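Local coordinates for protein PA1221 (Pseudomonas aeruginosa, PDB 4DG8) that belongs to the ANL superfamily of AMP-binding enzymes, binds adenosine monophosphate and probably carries a phosphopantetheine attachment region near its C-terminus, at residues A[25-30]-A[188-193]; A[163-168]-A[184-189]; A[271-276]-A[298-303]; A[288-293]-A[331-336]; A[436-441]-A[474-479]. All coordinates share one frame; numbering follows the deposited sequence.

Interaction 1. Residues A[25-30]-A[188-193]; sequences AHPTVV and GITRLC
The hydroxyl of T190 donates a short hydrogen bond from OG1 to the carbonyl oxygen of P27, 2.7 Å away, in the plane of that carbonyl. It ties the side of helix 186-193 to the loop just before helix 29-39, a helix whose N-cap is T28, with OG1 bonded to the backbone N of A31. With chi1 at 60°, T190 holds OG1 between its own backbone N and carbonyl carbon, and its CG2 lies against the backbone from P27 O to V29 N. The P27 ring slides past T190, CD coming within 3.4 Å of OG1. On one side of this bond the imidazole of H26 lies over the next helical residue: CB of R191 sits 3.6 Å from the ring centroid in a CH-pi contact. The guanidinium of R191 leads away to N314, T315 and T342, while NE2 of H26 bonds to the carbonyl of L20. On the other side, V29 CG2 packs against CB, CG2 and CD1 of I189, next to W223 of helix 217-226. A water in the plane of the H26 ring lies 2.6 Å from ND1 and donates a weak bond to the carbonyl oxygen of T190.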
# COMPACT_ATOMS: atom_id res chain seq x y z
N ALA A 25 -11.42 16.25 12.38
CA ALA A 25 -10.32 16.98 13.02
C ALA A 25 -9.15 17.09 12.06
O ALA A 25 -8.11 17.65 12.39
CB ALA A 25 -9.90 16.31 14.30
N HIS A 26 -9.32 16.54 10.87
CA HIS A 26 -8.24 16.52 9.89
C HIS A 26 -8.67 17.26 8.63
O HIS A 26 -9.84 17.25 8.28
CB HIS A 26 -7.82 15.06 9.62
CG HIS A 26 -7.32 14.36 10.84
ND1 HIS A 26 -5.99 14.39 11.23
CD2 HIS A 26 -7.98 13.69 11.82
CE1 HIS A 26 -5.85 13.72 12.36
NE2 HIS A 26 -7.04 13.28 12.73
N PRO A 27 -7.73 17.95 7.98
CA PRO A 27 -8.12 18.73 6.80
C PRO A 27 -8.26 17.80 5.59
O PRO A 27 -7.74 16.68 5.61
CB PRO A 27 -6.94 19.69 6.62
CG PRO A 27 -5.73 18.82 7.06
CD PRO A 27 -6.27 17.95 8.19
N THR A 28 -8.98 18.24 4.55
CA THR A 28 -8.98 17.48 3.31
C THR A 28 -7.57 17.52 2.70
O THR A 28 -6.75 18.37 3.06
CB THR A 28 -10.00 18.03 2.29
OG1 THR A 28 -9.51 19.28 1.78
CG2 THR A 28 -11.40 18.23 2.94
N VAL A 29 -7.26 16.58 1.81
CA VAL A 29 -5.96 16.61 1.14
C VAL A 29 -5.79 17.91 0.34
O VAL A 29 -4.71 18.45 0.25
CB VAL A 29 -5.78 15.42 0.18
CG1 VAL A 29 -4.50 15.56 -0.60
CG2 VAL A 29 -5.79 14.10 0.96
N VAL A 30 -6.88 18.39 -0.26
CA VAL A 30 -6.78 19.53 -1.15
C VAL A 30 -6.62 20.83 -0.37
O VAL A 30 -5.92 21.73 -0.81
CB VAL A 30 -7.96 19.62 -2.13
CG1 VAL A 30 -7.99 18.38 -3.05
CG2 VAL A 30 -9.24 19.76 -1.37
N GLY A 188 -7.91 10.00 6.29
CA GLY A 188 -6.96 8.92 6.53
C GLY A 188 -5.59 9.33 6.04
O GLY A 188 -4.54 9.06 6.68
N ILE A 189 -5.58 10.03 4.91
CA ILE A 189 -4.34 10.53 4.32
C ILE A 189 -3.70 11.67 5.11
O ILE A 189 -2.48 11.64 5.37
CB ILE A 189 -4.55 11.02 2.87
CG1 ILE A 189 -5.05 9.86 2.00
CG2 ILE A 189 -3.25 11.57 2.32
CD1 ILE A 189 -5.34 10.26 0.56
N THR A 190 -4.50 12.70 5.46
CA THR A 190 -3.92 13.85 6.16
C THR A 190 -3.53 13.47 7.60
O THR A 190 -2.53 13.97 8.11
CB THR A 190 -4.82 15.12 6.14
OG1 THR A 190 -6.07 14.84 6.77
CG2 THR A 190 -5.08 15.60 4.69
N ARG A 191 -4.27 12.55 8.22
CA ARG A 191 -3.89 12.07 9.55
C ARG A 191 -2.59 11.27 9.44
O ARG A 191 -1.72 11.39 10.30
CB ARG A 191 -5.00 11.26 10.24
CG ARG A 191 -5.08 9.74 9.87
CD ARG A 191 -4.02 8.96 10.67
NE ARG A 191 -4.31 7.53 10.86
CZ ARG A 191 -4.15 6.59 9.93
NH1 ARG A 191 -3.74 6.91 8.70
NH2 ARG A 191 -4.41 5.33 10.21
N LEU A 192 -2.46 10.49 8.36
CA LEU A 192 -1.21 9.75 8.15
C LEU A 192 -0.01 10.69 8.04
O LEU A 192 1.06 10.42 8.62
CB LEU A 192 -1.30 8.88 6.87
CG LEU A 192 0.02 8.18 6.46
CD1 LEU A 192 0.43 7.16 7.53
CD2 LEU A 192 -0.07 7.53 5.08
N CYS A 193 -0.16 11.77 7.27
CA CYS A 193 1.01 12.57 6.88
C CYS A 193 1.40 13.77 7.76
O CYS A 193 2.52 14.27 7.63
CB CYS A 193 0.86 13.05 5.43
SG CYS A 193 0.59 11.70 4.24
O HOH W 1 -4.07 15.56 9.97

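Interaction 2. Residues A[163-168]-A[184-189]; sequences ADQIAY and CTHAGI
C184 O accepts two backbone hydrogen bonds across the contact, from A167 N at 2.8 Å and from Y168 N at 3.3 Å, while C184 N returns one to Y168 O. Two consecutive residues facing one is a classic beta bulge, here in the antiparallel hairpin of strands 166-172 and 180-185. Beyond it, I166 and T185 form a non-hydrogen-bonded pair whose side chains diverge. Helix 186-193 starts directly after the second strand, and its first turn is also gripped: H186 N reaches Q165 O at 2.9 Å, and A187 N bonds to A163 O at 2.8 Å. The loop leading into strand 166-172 thus accepts the first N-H groups of the helix.

Around this ladder the side chains close in. The imidazole of H186 turns an edge to the carbonyl oxygens of Q165 and I166, and its ND1 meets the backbone N of V29 in a hydrogen bond. CB of A163 rests on CB of A187. A167 directs its methyl at the helix, where CD1 of I189 lies 3.5 Å from CB; the same CD1 approaches the edge of the Y168 ring. Y168 OH bonds to T219 OG1 of helix 217-226. A chi1 of 65° swings the Y168 ring over its strand neighbour, and CB of C184 lies over one face, 3.9 Å from the centroid. The sulfur follows at a slant: C184 SG is 4.8 Å from the centroid of the Y168 ring, 44° off its normal.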
# COMPACT_ATOMS: atom_id res chain seq x y z
N ALA A 163 -13.44 16.02 5.14
CA ALA A 163 -12.33 15.08 5.11
C ALA A 163 -12.81 13.62 5.08
O ALA A 163 -12.01 12.69 4.93
CB ALA A 163 -11.42 15.33 6.30
N ASP A 164 -14.12 13.44 5.21
CA ASP A 164 -14.72 12.13 5.07
C ASP A 164 -14.93 11.74 3.60
O ASP A 164 -15.27 10.61 3.32
CB ASP A 164 -16.05 12.05 5.84
CG ASP A 164 -17.09 13.02 5.33
OD1 ASP A 164 -16.74 13.99 4.63
OD2 ASP A 164 -18.28 12.82 5.63
N GLN A 165 -14.70 12.67 2.68
CA GLN A 165 -14.77 12.34 1.26
C GLN A 165 -13.78 11.22 0.94
O GLN A 165 -12.65 11.20 1.46
CB GLN A 165 -14.41 13.56 0.41
CG GLN A 165 -14.85 13.46 -1.05
CD GLN A 165 -16.36 13.61 -1.20
OE1 GLN A 165 -17.08 13.76 -0.22
NE2 GLN A 165 -16.85 13.58 -2.43
N ILE A 166 -14.19 10.28 0.08
CA ILE A 166 -13.28 9.23 -0.38
C ILE A 166 -12.18 9.88 -1.23
O ILE A 166 -12.48 10.67 -2.13
CB ILE A 166 -14.02 8.17 -1.26
CG1 ILE A 166 -15.28 7.67 -0.55
CG2 ILE A 166 -13.06 7.01 -1.66
CD1 ILE A 166 -15.01 7.06 0.81
N ALA A 167 -10.93 9.63 -0.86
CA ALA A 167 -9.77 9.95 -1.69
C ALA A 167 -9.37 8.87 -2.73
O ALA A 167 -8.97 9.16 -3.87
CB ALA A 167 -8.57 10.32 -0.81
N TYR A 168 -9.43 7.62 -2.32
CA TYR A 168 -9.01 6.57 -3.25
C TYR A 168 -9.56 5.20 -2.89
O TYR A 168 -10.04 4.98 -1.78
CB TYR A 168 -7.47 6.52 -3.42
CG TYR A 168 -6.68 6.14 -2.19
CD1 TYR A 168 -6.58 4.81 -1.78
CD2 TYR A 168 -5.99 7.10 -1.47
CE1 TYR A 168 -5.85 4.47 -0.65
CE2 TYR A 168 -5.24 6.76 -0.34
CZ TYR A 168 -5.17 5.45 0.06
OH TYR A 168 -4.42 5.14 1.18
N CYS A 184 -10.64 4.62 1.04
CA CYS A 184 -9.91 5.41 2.01
C CYS A 184 -10.24 6.89 1.83
O CYS A 184 -10.54 7.35 0.75
CB CYS A 184 -8.41 5.15 1.92
SG CYS A 184 -7.98 3.46 2.53
N THR A 185 -10.15 7.62 2.92
CA THR A 185 -10.79 8.91 3.08
C THR A 185 -9.69 9.98 3.01
O THR A 185 -8.52 9.66 3.20
CB THR A 185 -11.47 8.84 4.45
OG1 THR A 185 -12.83 9.28 4.39
CG2 THR A 185 -10.67 9.56 5.50
N HIS A 186 -10.03 11.21 2.64
CA HIS A 186 -9.11 12.34 2.77
C HIS A 186 -8.45 12.43 4.18
O HIS A 186 -7.22 12.61 4.31
CB HIS A 186 -9.82 13.67 2.45
CG HIS A 186 -9.93 13.97 0.98
ND1 HIS A 186 -9.25 15.01 0.38
CD2 HIS A 186 -10.66 13.39 -0.01
CE1 HIS A 186 -9.54 15.05 -0.91
NE2 HIS A 186 -10.39 14.06 -1.17
N ALA A 187 -9.27 12.28 5.22
CA ALA A 187 -8.77 12.27 6.60
C ALA A 187 -7.74 11.18 6.87
O ALA A 187 -6.80 11.41 7.63
CB ALA A 187 -9.92 12.13 7.59
N GLY A 188 -7.91 10.00 6.29
CA GLY A 188 -6.96 8.92 6.53
C GLY A 188 -5.59 9.33 6.04
O GLY A 188 -4.54 9.06 6.68
N ILE A 189 -5.58 10.03 4.91
CA ILE A 189 -4.34 10.53 4.32
C ILE A 189 -3.70 11.67 5.11
O ILE A 189 -2.48 11.64 5.37
CB ILE A 189 -4.55 11.02 2.87
CG1 ILE A 189 -5.05 9.86 2.00
CG2 ILE A 189 -3.25 11.57 2.32
CD1 ILE A 189 -5.34 10.26 0.56

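Interaction 3. Residues A[271-276]-A[298-303]; sequences DPDCLG and LRHPRL
A salt bridge and a histidine-to-carbonyl hydrogen bond carry the polar half of this contact, between the 3-10 turn 272-275 and the end of helix 290-299. R299 NE donates to D273 OD1 at 2.7 Å and an almost straight 172°, using the syn lone pair of the carboxylate. A second, weak bond runs from R299 NH2 to D273 OD2 at 3.4 Å. The two flat groups are nearly coplanar, 24° apart, and the carboxylate meets the guanidinium at its edge. The bend at chi2 (59°) in R299 brings NE round to D273, and CG lies 3.4 Å from the same OD1.

H300, the first residue to leave the helical conformation, uses its ring nitrogen: NE2 donates to the carbonyl oxygen of P272 at 2.8 Å. The oxygen lies close to the imidazole plane, yet NE2 stands above the plane of the carbonyl and does not follow a lone pair. This bond fixes the rotation of the ring. The nearby carboxylate of D273 may favour a positive charge on it, although the charge of R299 would offset much of that effect.

Apolar contact is slighter. L275 CB lies over one face of the H300 ring, 4.3 Å from its centroid, in a CH-pi contact.

The contact lies near the surface, with L275 and L303 buried beneath it. The 3-10 turn links helix 261-270 to strand 280-284, and a type I turn from H300 to L303 leads helix 290-299 into strand 304-309. L275 also packs on L245 of helix 242-250, V268 of helix 261-270 and L281 of strand 280-284, and L281 is touched by L303 as well.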
# COMPACT_ATOMS: atom_id res chain seq x y z
N ASP A 271 24.36 -4.32 -0.87
CA ASP A 271 25.15 -3.10 -0.76
C ASP A 271 24.58 -2.17 0.32
O ASP A 271 23.88 -1.21 0.00
CB ASP A 271 25.19 -2.41 -2.12
CG ASP A 271 25.87 -1.05 -2.07
OD1 ASP A 271 26.67 -0.80 -1.15
OD2 ASP A 271 25.57 -0.23 -2.95
N PRO A 272 24.86 -2.47 1.59
CA PRO A 272 24.25 -1.70 2.67
C PRO A 272 24.61 -0.22 2.58
O PRO A 272 23.86 0.59 3.11
CB PRO A 272 24.86 -2.33 3.94
CG PRO A 272 26.12 -2.94 3.48
CD PRO A 272 25.83 -3.45 2.09
N ASP A 273 25.72 0.14 1.94
CA ASP A 273 26.03 1.55 1.75
C ASP A 273 25.07 2.26 0.79
O ASP A 273 25.10 3.49 0.70
CB ASP A 273 27.48 1.78 1.28
CG ASP A 273 28.50 1.60 2.40
OD1 ASP A 273 28.11 1.51 3.59
OD2 ASP A 273 29.71 1.58 2.09
N CYS A 274 24.20 1.53 0.07
CA CYS A 274 23.30 2.23 -0.85
C CYS A 274 22.26 3.10 -0.12
O CYS A 274 21.59 3.94 -0.72
CB CYS A 274 22.61 1.29 -1.84
SG CYS A 274 21.26 0.31 -1.19
N LEU A 275 22.14 2.89 1.18
CA LEU A 275 21.20 3.68 1.97
C LEU A 275 21.79 5.05 2.34
O LEU A 275 21.04 5.95 2.75
CB LEU A 275 20.80 2.93 3.23
CG LEU A 275 20.24 1.53 2.97
CD1 LEU A 275 19.97 0.83 4.29
CD2 LEU A 275 19.00 1.57 2.05
N GLY A 276 23.11 5.20 2.19
CA GLY A 276 23.79 6.41 2.61
C GLY A 276 23.13 7.67 2.05
O GLY A 276 22.83 7.73 0.86
N LEU A 298 24.01 -0.69 12.18
CA LEU A 298 25.43 -0.72 12.53
C LEU A 298 26.26 -0.05 11.45
O LEU A 298 27.32 0.51 11.75
CB LEU A 298 25.91 -2.16 12.79
CG LEU A 298 25.31 -2.78 14.06
CD1 LEU A 298 25.69 -4.25 14.22
CD2 LEU A 298 25.72 -1.96 15.29
N ARG A 299 25.81 -0.09 10.20
CA ARG A 299 26.51 0.68 9.15
C ARG A 299 26.15 2.20 9.12
O ARG A 299 26.97 3.04 8.79
CB ARG A 299 26.28 0.04 7.78
CG ARG A 299 27.13 0.59 6.66
CD ARG A 299 28.62 0.44 6.96
NE ARG A 299 29.43 1.10 5.95
CZ ARG A 299 30.71 1.43 6.09
NH1 ARG A 299 31.34 1.17 7.24
NH2 ARG A 299 31.35 2.02 5.09
N HIS A 300 24.90 2.53 9.46
CA HIS A 300 24.40 3.91 9.42
C HIS A 300 23.80 4.27 10.76
O HIS A 300 22.59 4.23 10.93
CB HIS A 300 23.30 4.05 8.35
CG HIS A 300 23.70 3.54 7.00
ND1 HIS A 300 24.35 4.33 6.07
CD2 HIS A 300 23.57 2.32 6.42
CE1 HIS A 300 24.60 3.62 4.99
NE2 HIS A 300 24.14 2.40 5.17
N PRO A 301 24.65 4.62 11.74
CA PRO A 301 24.14 4.87 13.10
C PRO A 301 23.31 6.15 13.26
O PRO A 301 22.56 6.26 14.24
CB PRO A 301 25.42 4.92 13.95
CG PRO A 301 26.50 5.32 13.00
CD PRO A 301 26.12 4.73 11.66
N ARG A 302 23.41 7.09 12.33
CA ARG A 302 22.62 8.32 12.40
C ARG A 302 21.30 8.20 11.63
O ARG A 302 20.47 9.12 11.63
CB ARG A 302 23.42 9.51 11.86
CG ARG A 302 24.65 9.93 12.68
CD ARG A 302 25.46 10.98 11.90
NE ARG A 302 26.05 10.40 10.70
CZ ARG A 302 27.16 9.66 10.70
NH1 ARG A 302 27.80 9.43 11.84
NH2 ARG A 302 27.64 9.15 9.57
N LEU A 303 21.10 7.07 10.96
CA LEU A 303 19.88 6.85 10.20
C LEU A 303 18.69 6.67 11.15
O LEU A 303 18.79 5.96 12.15
CB LEU A 303 20.03 5.65 9.26
CG LEU A 303 18.75 5.20 8.55
CD1 LEU A 303 18.19 6.33 7.67
CD2 LEU A 303 18.98 3.93 7.74

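Interaction 4. Residues A[288-293]-A[331-336]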
# COMPACT_ATOMS: atom_id res chain seq x y z
N LEU A 288 9.94 -7.75 10.32
CA LEU A 288 11.28 -7.30 10.00
C LEU A 288 12.30 -8.35 10.43
O LEU A 288 12.12 -9.06 11.44
CB LEU A 288 11.59 -5.96 10.68
CG LEU A 288 10.69 -4.75 10.40
CD1 LEU A 288 11.37 -3.51 10.99
CD2 LEU A 288 10.43 -4.56 8.90
N SER A 289 13.38 -8.43 9.67
CA SER A 289 14.48 -9.34 9.98
C SER A 289 15.49 -8.57 10.85
O SER A 289 16.19 -7.68 10.38
CB SER A 289 15.15 -9.79 8.67
OG SER A 289 16.42 -10.35 8.89
N VAL A 290 15.56 -8.94 12.12
CA VAL A 290 16.48 -8.30 13.04
C VAL A 290 17.93 -8.35 12.52
O VAL A 290 18.64 -7.35 12.62
CB VAL A 290 16.34 -8.87 14.47
CG1 VAL A 290 17.38 -8.25 15.41
CG2 VAL A 290 14.91 -8.62 15.00
N PRO A 291 18.37 -9.48 11.96
CA PRO A 291 19.76 -9.46 11.49
C PRO A 291 20.03 -8.40 10.40
O PRO A 291 21.12 -7.83 10.37
CB PRO A 291 19.97 -10.87 10.94
CG PRO A 291 19.03 -11.72 11.77
CD PRO A 291 17.80 -10.84 11.97
N HIS A 292 19.07 -8.16 9.51
CA HIS A 292 19.23 -7.15 8.47
C HIS A 292 19.12 -5.71 9.04
O HIS A 292 19.86 -4.82 8.63
CB HIS A 292 18.22 -7.37 7.33
CG HIS A 292 18.49 -8.59 6.50
ND1 HIS A 292 18.04 -9.85 6.85
CD2 HIS A 292 19.19 -8.75 5.35
CE1 HIS A 292 18.44 -10.72 5.95
NE2 HIS A 292 19.14 -10.08 5.03
N VAL A 293 18.21 -5.50 9.99
CA VAL A 293 18.09 -4.20 10.65
C VAL A 293 19.38 -3.88 11.39
O VAL A 293 19.85 -2.74 11.36
CB VAL A 293 16.88 -4.13 11.63
CG1 VAL A 293 16.93 -2.85 12.47
CG2 VAL A 293 15.58 -4.23 10.86
N ASP A 331 14.41 -10.30 19.66
CA ASP A 331 14.09 -11.35 18.69
C ASP A 331 13.26 -10.75 17.56
O ASP A 331 13.14 -11.33 16.50
CB ASP A 331 13.28 -12.48 19.33
CG ASP A 331 14.13 -13.48 20.11
OD1 ASP A 331 15.35 -13.27 20.30
OD2 ASP A 331 13.54 -14.50 20.56
N ASP A 332 12.65 -9.60 17.83
CA ASP A 332 11.82 -8.91 16.84
C ASP A 332 11.88 -7.41 17.10
O ASP A 332 12.03 -7.00 18.23
CB ASP A 332 10.36 -9.36 16.97
CG ASP A 332 9.74 -8.99 18.32
OD1 ASP A 332 10.04 -9.69 19.32
OD2 ASP A 332 8.97 -8.01 18.40
N ILE A 333 11.74 -6.61 16.04
CA ILE A 333 11.63 -5.15 16.20
C ILE A 333 10.20 -4.81 16.57
O ILE A 333 9.28 -5.20 15.84
CB ILE A 333 11.95 -4.41 14.89
CG1 ILE A 333 13.32 -4.84 14.33
CG2 ILE A 333 11.87 -2.89 15.09
CD1 ILE A 333 14.49 -4.59 15.28
N PRO A 334 9.99 -4.08 17.69
CA PRO A 334 8.63 -3.66 18.06
C PRO A 334 7.94 -2.97 16.89
O PRO A 334 8.64 -2.40 16.02
CB PRO A 334 8.87 -2.64 19.19
CG PRO A 334 10.17 -3.05 19.81
CD PRO A 334 11.00 -3.61 18.65
N ILE A 335 6.61 -3.09 16.81
CA ILE A 335 5.84 -2.28 15.87
C ILE A 335 5.35 -1.02 16.57
O ILE A 335 4.69 -0.17 15.98
CB ILE A 335 4.66 -3.05 15.21
CG1 ILE A 335 3.67 -3.57 16.26
CG2 ILE A 335 5.21 -4.18 14.32
CD1 ILE A 335 2.47 -4.35 15.66
N GLY A 336 5.74 -0.89 17.84
CA GLY A 336 5.57 0.36 18.57
C GLY A 336 4.18 0.73 19.05
O GLY A 336 3.49 -0.06 19.70
O HOH W 2 10.74 -7.95 13.64
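One water is the sole polar link between L288 and I333: it donates to L288 O at 2.8 Å and accepts from I333 N at 2.9 Å, with no direct hydrogen bond joining the two segments. It bridges the backbone of the turn before helix 290-299 to that of the loop before strand 337-338, giving each group a hydrogen-bond partner.

The rest is aliphatic packing centred on I333, which points into the angle between L288 and the first turn of the helix. L288 crosses it at about a right angle, with CD1 4.0 Å from I333 CB. I333 CG1 leads away from the carbonyl carbon (chi1 -54°), and from there CD1 reaches the helix, 4.1 Å from both V290 CG2 and V293 CG1. V293 and I333 reach toward each other tip to tip. V290 extends the contact along the loop backbone, its CG2 methyl lying 3.6 Å from D331 O and equally close to D332 CA. Behind these residues, I333 and L288 both touch N307 of strand 304-309.

At the N-terminus of the helix, S289 occupies the N-cap position, and its OG forms a 2.7 Å hydrogen bond with H292 ND1, in the plane of that ring. The D332 carboxylate forms a salt bridge with R413 of strand 412-416. The side chain of L288 is about 5 Å from the bound adenosine monophosphate, so this is a helix N-terminus packed on a loop beside the nucleotide pocket of an AMP-binding domain.

Interaction 5. Residues A[436-441]-A[474-479]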
# COMPACT_ATOMS: atom_id res chain seq x y z
N GLN A 436 -7.74 -23.59 -3.28
CA GLN A 436 -9.02 -24.28 -3.45
C GLN A 436 -9.53 -24.03 -4.86
O GLN A 436 -10.15 -24.90 -5.48
CB GLN A 436 -10.03 -23.81 -2.40
CG GLN A 436 -11.42 -24.43 -2.53
CD GLN A 436 -11.41 -25.95 -2.48
OE1 GLN A 436 -12.02 -26.61 -3.32
NE2 GLN A 436 -10.73 -26.51 -1.48
N ARG A 437 -9.25 -22.84 -5.38
CA ARG A 437 -9.61 -22.48 -6.74
C ARG A 437 -8.88 -23.32 -7.80
O ARG A 437 -9.47 -23.75 -8.80
CB ARG A 437 -9.40 -20.98 -6.97
CG ARG A 437 -9.81 -20.52 -8.34
CD ARG A 437 -9.81 -19.00 -8.46
NE ARG A 437 -10.36 -18.63 -9.77
CZ ARG A 437 -10.18 -17.46 -10.38
NH1 ARG A 437 -9.47 -16.50 -9.80
NH2 ARG A 437 -10.72 -17.27 -11.58
N PHE A 438 -7.58 -23.57 -7.59
CA PHE A 438 -6.85 -24.50 -8.44
C PHE A 438 -7.45 -25.92 -8.37
O PHE A 438 -7.59 -26.59 -9.39
CB PHE A 438 -5.36 -24.54 -8.08
CG PHE A 438 -4.51 -23.57 -8.86
CD1 PHE A 438 -3.94 -23.94 -10.07
CD2 PHE A 438 -4.28 -22.29 -8.38
CE1 PHE A 438 -3.15 -23.05 -10.79
CE2 PHE A 438 -3.49 -21.39 -9.10
CZ PHE A 438 -2.93 -21.77 -10.30
N ARG A 439 -7.79 -26.36 -7.16
CA ARG A 439 -8.39 -27.69 -6.99
C ARG A 439 -9.61 -27.90 -7.89
O ARG A 439 -9.87 -29.02 -8.35
CB ARG A 439 -8.81 -27.93 -5.53
CG ARG A 439 -7.71 -28.42 -4.63
CD ARG A 439 -8.27 -28.90 -3.31
NE ARG A 439 -7.22 -28.97 -2.29
CZ ARG A 439 -6.80 -27.93 -1.60
NH1 ARG A 439 -7.34 -26.73 -1.80
NH2 ARG A 439 -5.83 -28.07 -0.69
N ARG A 440 -10.35 -26.82 -8.13
CA ARG A 440 -11.60 -26.90 -8.87
C ARG A 440 -11.46 -26.96 -10.40
O ARG A 440 -12.45 -27.16 -11.11
CB ARG A 440 -12.55 -25.76 -8.46
CG ARG A 440 -13.03 -25.85 -7.00
CD ARG A 440 -14.20 -24.93 -6.72
NE ARG A 440 -13.84 -23.53 -6.89
CZ ARG A 440 -13.86 -22.63 -5.91
NH1 ARG A 440 -14.25 -22.98 -4.68
NH2 ARG A 440 -13.51 -21.38 -6.16
N GLN A 441 -10.24 -26.80 -10.92
CA GLN A 441 -10.01 -27.06 -12.34
C GLN A 441 -10.24 -28.55 -12.58
O GLN A 441 -9.88 -29.38 -11.74
CB GLN A 441 -8.59 -26.67 -12.78
CG GLN A 441 -8.17 -25.25 -12.44
CD GLN A 441 -8.98 -24.20 -13.19
OE1 GLN A 441 -9.63 -23.35 -12.58
NE2 GLN A 441 -8.93 -24.24 -14.52
N ALA A 474 -5.77 -22.26 -18.34
CA ALA A 474 -6.92 -21.39 -18.56
C ALA A 474 -7.20 -20.54 -17.33
O ALA A 474 -7.71 -19.43 -17.44
CB ALA A 474 -8.15 -22.21 -18.94
N LEU A 475 -6.86 -21.07 -16.16
CA LEU A 475 -6.95 -20.30 -14.92
C LEU A 475 -5.87 -19.21 -14.88
O LEU A 475 -6.16 -18.05 -14.59
CB LEU A 475 -6.84 -21.21 -13.70
CG LEU A 475 -6.79 -20.50 -12.34
CD1 LEU A 475 -7.98 -19.57 -12.14
CD2 LEU A 475 -6.73 -21.54 -11.23
N LEU A 476 -4.63 -19.60 -15.17
CA LEU A 476 -3.52 -18.64 -15.20
C LEU A 476 -3.83 -17.45 -16.11
O LEU A 476 -3.57 -16.30 -15.76
CB LEU A 476 -2.23 -19.33 -15.65
CG LEU A 476 -1.74 -20.49 -14.79
CD1 LEU A 476 -0.46 -21.05 -15.36
CD2 LEU A 476 -1.54 -20.03 -13.36
N ARG A 477 -4.37 -17.74 -17.30
CA ARG A 477 -4.79 -16.69 -18.22
C ARG A 477 -5.77 -15.68 -17.60
O ARG A 477 -5.80 -14.52 -18.00
CB ARG A 477 -5.40 -17.30 -19.48
CG ARG A 477 -4.39 -17.92 -20.43
CD ARG A 477 -5.03 -18.20 -21.77
NE ARG A 477 -5.99 -19.30 -21.71
CZ ARG A 477 -5.68 -20.57 -21.97
NH1 ARG A 477 -4.43 -20.89 -22.31
NH2 ARG A 477 -6.61 -21.52 -21.90
N GLN A 478 -6.59 -16.14 -16.66
CA GLN A 478 -7.60 -15.27 -16.05
C GLN A 478 -7.13 -14.53 -14.79
O GLN A 478 -7.79 -13.60 -14.33
CB GLN A 478 -8.85 -16.07 -15.70
CG GLN A 478 -9.66 -16.51 -16.91
CD GLN A 478 -10.95 -17.18 -16.50
OE1 GLN A 478 -11.00 -18.40 -16.37
NE2 GLN A 478 -11.99 -16.39 -16.28
N LEU A 479 -6.00 -14.95 -14.24
CA LEU A 479 -5.49 -14.36 -13.01
C LEU A 479 -4.66 -13.10 -13.29
O LEU A 479 -4.05 -12.97 -14.35
CB LEU A 479 -4.66 -15.37 -12.21
CG LEU A 479 -5.33 -16.67 -11.75
CD1 LEU A 479 -4.30 -17.64 -11.17
CD2 LEU A 479 -6.46 -16.41 -10.75
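The F438 ring has CD2 of L475 directly over the centre of one face, 3.6 Å from the centroid and only 2° off the normal, a CH-pi contact. At the ring edge, close to its plane, CD2 of L476 comes within 3.8 Å of F438 CZ, the two side chains crossing at about a right angle. The second flat group, the guanidinium of R437, also receives L475 on a face: CD1 lies over it, offset toward the rim and 3.5 Å from R437 NE. One leucine thus divides its two methyls between an aromatic ring and a guanidinium.

With CG anti to the backbone N (chi1 175°), L475 aims its forked end at the facing helix. R437 is stretched out from CG to NE, which carries its planar end past L475 to L479. There the two side chains slide by in opposite directions, R437 NH1 lying close to L479 CD2.

This is helix-to-helix packing without a hydrogen bond across it, between helix 431-439 and helix 473-478, which probably belong to the small C-terminal domain of the ANL fold; strands 444-454 and 457-466 run between them in the chain. L475 fits among R437, F438 and Q441 of the facing segment.

Q441 lies against another side of L475. Bent at chi2 (-66°), it brings its amide obliquely against the leucine, OE1 3.7 Å from L475 CB and equally near CD2. Loop residues continue the apolar surroundings: P472 touches F438 and Q441, and P485 touches F438 and L476. L479 CD1 approaches the F438 ring obliquely, 4.4 Å from CE2.

In the fold
Interactions 1 and 2 form one continuous patch, their centres about 7 Å apart: both use helix 186-193, share G188 and I189, and join directly where V29 meets H186. Together they bind the N-terminal loop and helix 29-39 to the hairpin near one end of the seven-stranded mixed sheet. Interactions 3 and 4 lie about 29 to 35 Å from this pair, centre to centre, at the two ends of helix 290-299, with their segments alternating along the chain. That helix packs with the five-stranded mixed sheet. Interaction 5 comes last in sequence and stands apart, 35 to 44 Å from the other centres, in the region following the antiparallel sheet. The contacts thus fall in three separate parts of the fold.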